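Local coordinates for protein peptidoglycan glycosyltransferase (Burkholderia ambifaria, PDB 5UY7) that belongs to the penicillin-binding proteins and carries a domain of the beta-lactamase-like fold, an antiparallel sheet packed among helices, at residues I271-T276 with Q322-I327; Q392-Y397 with R491-V496; E439-V442 with T447-D450; A479-M484 with P514-I519. All coordinates share one frame; numbering follows the deposited sequence. Where two conformers were deposited one is given.

Contact 1: residues I271-T276 with Q322-I327; sequences IMKPFT and QKSSNI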
# COMPACT_ATOMS: atom_id res chain seq x y z
N ILE A 271 -5.25 0.18 2.83
CA ILE A 271 -3.86 0.35 2.39
C ILE A 271 -3.18 1.49 3.14
O ILE A 271 -1.94 1.52 3.23
CB ILE A 271 -3.86 0.55 0.86
CG1 ILE A 271 -4.28 -0.76 0.19
CG2 ILE A 271 -2.51 1.02 0.35
CD1 ILE A 271 -4.70 -0.59 -1.28
N MET A 272 -3.95 2.42 3.71
CA MET A 272 -3.33 3.51 4.46
C MET A 272 -2.99 3.15 5.90
O MET A 272 -2.26 3.91 6.54
CB MET A 272 -4.23 4.74 4.48
CG MET A 272 -4.45 5.37 3.12
SD MET A 272 -2.93 5.76 2.23
CE MET A 272 -2.21 6.97 3.35
N LYS A 273 -3.52 2.04 6.43
CA LYS A 273 -3.31 1.75 7.84
C LYS A 273 -1.83 1.66 8.21
O LYS A 273 -1.46 2.16 9.29
CB LYS A 273 -4.08 0.48 8.23
CG LYS A 273 -5.59 0.70 8.22
CD LYS A 273 -6.41 -0.61 8.26
CE LYS A 273 -7.88 -0.26 8.35
NZ LYS A 273 -8.82 -1.41 8.07
N PRO A 274 -0.95 1.10 7.38
CA PRO A 274 0.48 1.10 7.74
C PRO A 274 1.08 2.48 7.87
O PRO A 274 2.05 2.64 8.61
CB PRO A 274 1.13 0.31 6.59
CG PRO A 274 0.05 -0.61 6.16
CD PRO A 274 -1.19 0.21 6.22
N PHE A 275 0.55 3.49 7.16
CA PHE A 275 1.11 4.83 7.28
C PHE A 275 0.65 5.51 8.56
O PHE A 275 1.41 6.26 9.18
CB PHE A 275 0.77 5.68 6.06
CG PHE A 275 1.44 5.19 4.81
CD1 PHE A 275 2.80 5.33 4.64
CD2 PHE A 275 0.71 4.55 3.81
CE1 PHE A 275 3.44 4.85 3.51
CE2 PHE A 275 1.34 4.07 2.67
CZ PHE A 275 2.71 4.23 2.52
N THR A 276 -0.61 5.28 8.96
CA THR A 276 -1.07 5.75 10.26
C THR A 276 -0.16 5.24 11.36
O THR A 276 0.29 6.00 12.23
CB THR A 276 -2.50 5.27 10.50
OG1 THR A 276 -3.36 5.82 9.49
CG2 THR A 276 -3.00 5.72 11.87
N GLN A 322 -2.02 -6.32 11.71
CA GLN A 322 -2.33 -7.72 11.41
C GLN A 322 -3.83 -7.93 11.16
O GLN A 322 -4.21 -8.65 10.23
CB GLN A 322 -1.86 -8.59 12.58
CG GLN A 322 -2.11 -10.08 12.41
CD GLN A 322 -1.99 -10.80 13.73
OE1 GLN A 322 -2.44 -10.28 14.76
NE2 GLN A 322 -1.37 -11.97 13.72
N LYS A 323 -4.68 -7.35 12.00
CA LYS A 323 -6.12 -7.57 11.94
C LYS A 323 -6.85 -6.53 11.10
O LYS A 323 -8.07 -6.64 10.92
CB LYS A 323 -6.70 -7.58 13.37
CG LYS A 323 -6.10 -8.67 14.27
CD LYS A 323 -6.38 -10.07 13.73
CE LYS A 323 -5.89 -11.13 14.71
NZ LYS A 323 -6.14 -12.50 14.20
N SER A 324 -6.13 -5.53 10.58
CA SER A 324 -6.71 -4.48 9.75
C SER A 324 -7.84 -3.76 10.48
O SER A 324 -8.89 -3.48 9.92
CB SER A 324 -7.20 -5.05 8.41
OG SER A 324 -7.35 -4.00 7.46
N SER A 325 -7.58 -3.41 11.74
CA SER A 325 -8.61 -2.83 12.60
C SER A 325 -8.81 -1.34 12.28
O SER A 325 -7.86 -0.55 12.38
CB SER A 325 -8.21 -3.01 14.06
OG SER A 325 -9.08 -2.31 14.94
N ASN A 326 -10.03 -0.96 11.89
CA ASN A 326 -10.38 0.45 11.76
C ASN A 326 -10.34 1.16 13.10
O ASN A 326 -9.89 2.31 13.19
CB ASN A 326 -11.78 0.62 11.18
CG ASN A 326 -11.86 0.29 9.72
OD1 ASN A 326 -10.84 0.11 9.06
ND2 ASN A 326 -13.08 0.21 9.19
N ILE A 327 -10.85 0.51 14.14
CA ILE A 327 -10.87 1.12 15.47
C ILE A 327 -9.46 1.33 15.98
O ILE A 327 -9.14 2.38 16.56
CB ILE A 327 -11.71 0.26 16.43
CG1 ILE A 327 -13.16 0.25 15.95
CG2 ILE A 327 -11.62 0.79 17.86
CD1 ILE A 327 -14.00 -0.79 16.62
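K273, near the start of helix 273-282, faces the bend between helices 317-323 and 326-333, with its CA 7.3 Å from that of S324. The lysine does almost all the reaching. Its CG lies beside the backbone N (chi1 -70°) and the rest of the chain runs out straight, which delivers NZ to three oxygens of the bend. N326 OD1 is 2.7 Å from NZ, which is tilted 26° from that amide's carbonyl plane. The S324 carbonyl is used differently: NZ sits above its plane, 2.8 Å from O. The third acceptor is S324 OG, 3.0 Å from NZ. S324, with positive phi, follows the first helix in a Schellman motif, while S325 OG caps the next helix at G328 N and also bonds D308 OD2. S270 OG also bonds K273 NZ, and K461 NZ bonds S324 OG, an arrangement consistent with the SxxK, SxN and K(S/T)G-type motifs of penicillin-binding proteins. A sulfate ion lies about 4 Å from the S324 side chain. Behind the lysine, P274 packs on helices 390-401 and 428-442, M272 on helix 338-347, and F275 on both 390-401 and 338-347.

Contact 2: residues Q392-Y397 with R491-V496; sequences QLARAY and RIVVAV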
# COMPACT_ATOMS: atom_id res chain seq x y z
N GLN A 392 0.52 6.60 -7.03
CA GLN A 392 0.88 7.26 -5.78
C GLN A 392 1.07 6.26 -4.64
O GLN A 392 1.97 6.42 -3.81
CB GLN A 392 -0.18 8.29 -5.39
CG GLN A 392 -0.09 9.58 -6.18
CD GLN A 392 -1.25 10.50 -5.86
OE1 GLN A 392 -2.34 10.03 -5.54
NE2 GLN A 392 -1.02 11.81 -5.93
N LEU A 393 0.23 5.23 -4.58
CA LEU A 393 0.37 4.23 -3.52
C LEU A 393 1.64 3.41 -3.69
O LEU A 393 2.34 3.12 -2.71
CB LEU A 393 -0.86 3.31 -3.50
CG LEU A 393 -2.16 3.95 -3.01
CD1 LEU A 393 -3.30 2.94 -3.17
CD2 LEU A 393 -2.03 4.41 -1.55
N ALA A 394 1.94 3.00 -4.92
CA ALA A 394 3.17 2.26 -5.16
C ALA A 394 4.38 3.07 -4.71
O ALA A 394 5.25 2.55 -4.00
CB ALA A 394 3.29 1.87 -6.63
N ARG A 395 4.42 4.35 -5.08
CA ARG A 395 5.53 5.21 -4.67
C ARG A 395 5.58 5.36 -3.16
O ARG A 395 6.65 5.26 -2.55
CB ARG A 395 5.41 6.57 -5.35
CG ARG A 395 6.45 7.58 -4.89
CD ARG A 395 6.30 8.91 -5.64
NE ARG A 395 4.96 9.47 -5.50
CZ ARG A 395 4.53 10.55 -6.15
NH1 ARG A 395 5.33 11.20 -6.98
NH2 ARG A 395 3.29 10.98 -5.96
N ALA A 396 4.42 5.59 -2.53
CA ALA A 396 4.39 5.73 -1.08
C ALA A 396 4.94 4.50 -0.38
O ALA A 396 5.68 4.62 0.61
CB ALA A 396 2.96 6.02 -0.61
N TYR A 397 4.63 3.30 -0.88
CA TYR A 397 5.12 2.09 -0.21
C TYR A 397 6.63 1.92 -0.34
O TYR A 397 7.23 1.19 0.46
CB TYR A 397 4.37 0.85 -0.71
CG TYR A 397 3.18 0.51 0.18
CD1 TYR A 397 2.05 1.32 0.19
CD2 TYR A 397 3.21 -0.59 1.03
CE1 TYR A 397 0.97 1.05 1.03
CE2 TYR A 397 2.13 -0.88 1.87
CZ TYR A 397 1.02 -0.06 1.85
OH TYR A 397 -0.04 -0.34 2.70
N ARG A 491 13.29 -6.01 -2.47
CA ARG A 491 13.82 -5.61 -3.76
C ARG A 491 12.79 -4.90 -4.62
O ARG A 491 13.16 -4.01 -5.40
CB ARG A 491 14.31 -6.86 -4.51
CG ARG A 491 14.86 -6.57 -5.89
CD ARG A 491 15.99 -7.49 -6.22
NE ARG A 491 16.43 -7.31 -7.59
CZ ARG A 491 17.32 -8.09 -8.19
NH1 ARG A 491 17.85 -9.10 -7.53
NH2 ARG A 491 17.66 -7.86 -9.45
N ILE A 492 11.52 -5.27 -4.50
CA ILE A 492 10.47 -4.69 -5.34
C ILE A 492 9.28 -4.28 -4.48
O ILE A 492 9.03 -4.83 -3.40
CB ILE A 492 10.01 -5.66 -6.45
CG1 ILE A 492 9.40 -6.93 -5.83
CG2 ILE A 492 11.18 -5.97 -7.39
CD1 ILE A 492 8.89 -7.93 -6.89
N VAL A 493 8.56 -3.29 -4.98
CA VAL A 493 7.20 -2.99 -4.54
C VAL A 493 6.28 -3.40 -5.67
O VAL A 493 6.58 -3.12 -6.84
CB VAL A 493 7.03 -1.50 -4.20
CG1 VAL A 493 5.55 -1.12 -4.19
CG2 VAL A 493 7.67 -1.22 -2.85
N VAL A 494 5.20 -4.10 -5.34
CA VAL A 494 4.21 -4.53 -6.33
C VAL A 494 2.86 -3.95 -5.93
O VAL A 494 2.41 -4.14 -4.80
CB VAL A 494 4.13 -6.06 -6.43
CG1 VAL A 494 3.00 -6.48 -7.38
CG2 VAL A 494 5.47 -6.63 -6.89
N ALA A 495 2.21 -3.29 -6.88
CA ALA A 495 0.91 -2.66 -6.65
C ALA A 495 -0.06 -3.18 -7.70
O ALA A 495 0.25 -3.13 -8.89
CB ALA A 495 1.01 -1.13 -6.72
N VAL A 496 -1.22 -3.67 -7.26
CA VAL A 496 -2.21 -4.22 -8.18
C VAL A 496 -3.58 -3.64 -7.84
O VAL A 496 -3.88 -3.30 -6.69
CB VAL A 496 -2.25 -5.76 -8.15
CG1 VAL A 496 -0.91 -6.35 -8.56
CG2 VAL A 496 -2.67 -6.27 -6.77
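The methyls of A394 and A495 meet with CB atoms 3.8 Å apart, the closest side-chain approach between the two segments. V493, two residues earlier on the same face of the strand, fills the next position along the helix with both its branches. CG1, placed opposite the backbone N (chi1 162°), comes to 3.7 Å from the carbonyl oxygen of A394 and 4.2 Å from Y397 CB; CG2 lies against the last carbonyl of the segment, 4.1 Å from Y397 O. The small alanines let the backbones close in, to 5.6 Å between the CA atoms of A394 and A495, and the segments run nearly antiparallel, at 154°. This is a helix laid on one face of the five-stranded antiparallel sheet of the beta-lactamase-like fold; V494 points to the other face, where helix 509-526 covers it. Y397 starts toward the strand but its ring leads away from V493, to V482 and M484 of the adjoining strand, and F275 meets that ring edge-to-face. Y397 OH bonds I271 O, within what is probably the SxxK motif. Farther out, M226 of strand 222-229 touches both alanines, and a classic beta bulge at R491 and I492, which both face A485, lies at the start of the strand.

Contact 3: residues E439-V442 with T447-D450; sequences ETVV and TSPD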
# COMPACT_ATOMS: atom_id res chain seq x y z
N GLU A 439 4.44 -8.31 7.23
CA GLU A 439 4.53 -9.76 7.04
C GLU A 439 3.39 -10.48 7.75
O GLU A 439 2.93 -11.53 7.27
CB GLU A 439 5.85 -10.30 7.58
CG GLU A 439 7.07 -9.89 6.81
CD GLU A 439 8.31 -10.68 7.25
OE1 GLU A 439 8.32 -11.92 7.11
OE2 GLU A 439 9.25 -10.04 7.76
N THR A 440 2.94 -9.96 8.90
CA THR A 440 1.88 -10.67 9.63
C THR A 440 0.56 -10.64 8.89
O THR A 440 -0.31 -11.47 9.16
CB THR A 440 1.70 -10.11 11.05
OG1 THR A 440 1.06 -8.82 11.01
CG2 THR A 440 3.04 -10.02 11.79
N VAL A 441 0.40 -9.71 7.94
CA VAL A 441 -0.85 -9.57 7.20
C VAL A 441 -1.14 -10.82 6.37
O VAL A 441 -2.29 -11.22 6.21
CB VAL A 441 -0.79 -8.32 6.30
CG1 VAL A 441 -1.99 -8.27 5.37
CG2 VAL A 441 -0.69 -7.05 7.15
N VAL A 442 -0.09 -11.45 5.83
CA VAL A 442 -0.27 -12.59 4.92
C VAL A 442 -0.02 -13.93 5.61
O VAL A 442 -0.25 -14.98 4.99
CB VAL A 442 0.63 -12.46 3.67
CG1 VAL A 442 0.38 -11.12 2.99
CG2 VAL A 442 2.10 -12.63 4.05
N THR A 447 -5.14 -10.93 7.77
CA THR A 447 -6.39 -10.87 7.02
C THR A 447 -6.24 -11.12 5.53
O THR A 447 -7.26 -11.21 4.84
CB THR A 447 -7.09 -9.53 7.23
OG1 THR A 447 -6.21 -8.47 6.82
CG2 THR A 447 -7.47 -9.34 8.70
N SER A 448 -5.02 -11.26 5.01
CA SER A 448 -4.79 -11.41 3.57
C SER A 448 -3.88 -12.60 3.28
O SER A 448 -2.84 -12.47 2.64
CB SER A 448 -4.20 -10.13 2.99
OG SER A 448 -5.10 -9.05 3.18
N PRO A 449 -4.27 -13.81 3.70
CA PRO A 449 -3.41 -14.97 3.45
C PRO A 449 -3.28 -15.31 1.97
O PRO A 449 -2.29 -15.95 1.58
CB PRO A 449 -4.11 -16.10 4.22
CG PRO A 449 -5.55 -15.70 4.21
CD PRO A 449 -5.55 -14.20 4.33
N ASP A 450 -4.22 -14.88 1.14
CA ASP A 450 -4.15 -15.13 -0.29
C ASP A 450 -3.07 -14.31 -0.98
O ASP A 450 -2.81 -14.54 -2.17
CB ASP A 450 -5.50 -14.85 -0.96
CG ASP A 450 -6.54 -15.91 -0.66
OD1 ASP A 450 -6.24 -16.85 0.11
OD2 ASP A 450 -7.66 -15.82 -1.20
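V441 CG1 stands opposite its backbone N (chi1 172°), which brings this methyl alongside S448, 3.7 Å from S448 CB. The serine's own first torsion sets only OG, which lies beside its backbone N and 3.9 Å from V441 CG1. That hydroxyl has a weak hydrogen bond to S462 OG on strand 459-466. The backbone supplies the firmer tie. S448 N donates to V441 O over 3.0 Å, a fairly straight bond with 159° at the hydrogen and the donor tilted 23° from the carbonyl plane.

One residue on, two CA-H...O contacts run in opposite directions: V442 CA to S448 O at 3.4 Å, and P449 CA to V442 O at 3.5 Å. P449, which has no N-H, thus approaches V442 O through its CA-H. V442 CG1 also rests on S448 O, 3.5 Å away. P449 and T447 lie at the exposed margin, whereas V441 packs inward on I321. These contacts close the short loop that joins the two segments and fold the chain back at the weakly bonded end of helix 428-442, on its way to strand 459-466. T447 touches S324 and lies about 5 Å from a bound sulfate, consistent with a place for this turn at the rim of the pocket that SxxK-type motifs line in penicillin-binding proteins.

Contact 4: residues A479-M484 with P514-I519; sequences ASFVGM and PVFSAI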
# COMPACT_ATOMS: atom_id res chain seq x y z
N ALA A 479 -10.75 -3.62 -5.92
CA ALA A 479 -9.93 -4.39 -5.00
C ALA A 479 -8.47 -4.12 -5.32
O ALA A 479 -8.01 -4.43 -6.42
CB ALA A 479 -10.24 -5.88 -5.10
N SER A 480 -7.74 -3.52 -4.38
CA SER A 480 -6.34 -3.20 -4.59
C SER A 480 -5.46 -3.85 -3.53
O SER A 480 -5.92 -4.18 -2.43
CB SER A 480 -6.11 -1.68 -4.59
OG SER A 480 -6.95 -1.06 -5.56
N PHE A 481 -4.19 -4.04 -3.87
CA PHE A 481 -3.21 -4.55 -2.92
C PHE A 481 -1.85 -3.93 -3.23
O PHE A 481 -1.46 -3.87 -4.40
CB PHE A 481 -3.11 -6.08 -2.99
CG PHE A 481 -2.32 -6.69 -1.86
CD1 PHE A 481 -0.92 -6.74 -1.92
CD2 PHE A 481 -2.96 -7.22 -0.75
CE1 PHE A 481 -0.19 -7.28 -0.88
CE2 PHE A 481 -2.23 -7.77 0.29
CZ PHE A 481 -0.85 -7.81 0.22
N VAL A 482 -1.13 -3.48 -2.20
CA VAL A 482 0.24 -3.01 -2.40
C VAL A 482 1.15 -3.71 -1.40
O VAL A 482 0.85 -3.76 -0.20
CB VAL A 482 0.35 -1.48 -2.25
CG1 VAL A 482 1.75 -1.02 -2.64
CG2 VAL A 482 -0.71 -0.77 -3.11
N GLY A 483 2.27 -4.23 -1.88
CA GLY A 483 3.17 -4.95 -1.01
C GLY A 483 4.59 -4.92 -1.53
O GLY A 483 4.90 -4.21 -2.48
N MET A 484 5.46 -5.69 -0.87
CA MET A 484 6.89 -5.64 -1.20
C MET A 484 7.50 -7.00 -0.90
O MET A 484 6.95 -7.79 -0.13
CB MET A 484 7.58 -4.52 -0.40
CG MET A 484 7.49 -4.73 1.13
SD MET A 484 7.90 -3.27 2.11
CE MET A 484 6.44 -2.26 1.75
N PRO A 514 -4.11 -12.56 -4.69
CA PRO A 514 -3.46 -13.55 -5.56
C PRO A 514 -2.75 -12.94 -6.75
O PRO A 514 -1.79 -13.53 -7.24
CB PRO A 514 -4.63 -14.44 -6.00
CG PRO A 514 -5.61 -14.32 -4.87
CD PRO A 514 -5.53 -12.89 -4.46
N VAL A 515 -3.20 -11.77 -7.23
CA VAL A 515 -2.48 -11.10 -8.31
C VAL A 515 -1.15 -10.56 -7.81
O VAL A 515 -0.11 -10.71 -8.46
CB VAL A 515 -3.34 -9.98 -8.91
CG1 VAL A 515 -2.66 -9.44 -10.18
CG2 VAL A 515 -4.74 -10.47 -9.21
N PHE A 516 -1.17 -9.89 -6.65
CA PHE A 516 0.08 -9.49 -6.02
C PHE A 516 1.01 -10.69 -5.86
O PHE A 516 2.20 -10.63 -6.20
CB PHE A 516 -0.18 -8.83 -4.66
CG PHE A 516 1.05 -8.76 -3.79
CD1 PHE A 516 1.92 -7.68 -3.90
CD2 PHE A 516 1.36 -9.78 -2.89
CE1 PHE A 516 3.06 -7.61 -3.12
CE2 PHE A 516 2.52 -9.72 -2.12
CZ PHE A 516 3.36 -8.63 -2.23
N SER A 517 0.47 -11.78 -5.32
CA SER A 517 1.30 -12.94 -5.02
C SER A 517 1.94 -13.50 -6.28
O SER A 517 3.14 -13.81 -6.30
CB SER A 517 0.46 -14.02 -4.34
OG SER A 517 1.20 -15.23 -4.24
N ALA A 518 1.15 -13.64 -7.34
CA ALA A 518 1.67 -14.20 -8.58
C ALA A 518 2.75 -13.30 -9.17
O ALA A 518 3.82 -13.77 -9.57
CB ALA A 518 0.52 -14.40 -9.58
N ILE A 519 2.50 -11.99 -9.22
CA ILE A 519 3.48 -11.10 -9.82
C ILE A 519 4.74 -11.04 -8.97
O ILE A 519 5.86 -11.09 -9.49
CB ILE A 519 2.88 -9.70 -10.04
CG1 ILE A 519 1.79 -9.79 -11.11
CG2 ILE A 519 3.99 -8.71 -10.41
CD1 ILE A 519 1.01 -8.48 -11.32
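F481 and F516 press their rings together where helix 509-526 covers the five-stranded antiparallel sheet of the beta-lactamase-like fold. The helix segment runs along strand 477-485 in roughly the same direction, at 36°, with axes 8.6 Å apart. Every contact between the segments involves F516, which carries more than half of the buried surface. Its ring is thrown toward the strand by a CG opposite the backbone N (chi1 163°), and one face receives CD1 and CE1 of F481: CE1 stands 3.4 Å above the plane, over the ring centre, and CD1 is 3.4 Å from F516 CG. The planes are inclined at 44° with centroids 4.6 Å apart, so the rings meet obliquely. Beyond F481 the same ring reaches G483, which has no side chain to hold it off, and CE1 settles 3.4 Å from G483 CA.

Away from this point the helix spreads to other partners. V515 and I519 are buried, but against V496, V494 and helix 201-217 rather than the strand segment. P514, S517 and A518 belong to the looser, partly exposed side; there S517 OG bonds A452 O in the loop before strand 459-466. On the far side of the sheet V482 and M484 point away from the helix, to Y397 of helix 390-401. M484 nonetheless offers its backbone to F516: M484 N lies near the plane of that ring, at its edge, 3.8 Å from CE1.

In the fold
Contacts 2 and 4 lie on opposite faces of one sheet, their centres about 10 Å apart, and share its neighbouring strands: V494 N bonds G483 O and V496 N bonds F481 O, both at 2.9 Å. Contact 1 holds K273 and S324, two residues of the probable SxxK-type site, near the bound sulfate. It is about 17 Å, centre to centre, from both sheet contacts, yet I271 O reaches Y397 OH of contact 2 at 2.7 Å. Contact 3, about 13 Å from contact 1 between centres, probably borders the same pocket: T447 OG1 is 3.9 Å from S324 CB. It also leans on contact 4, with S448 CB 4.1 Å from F481 CE2.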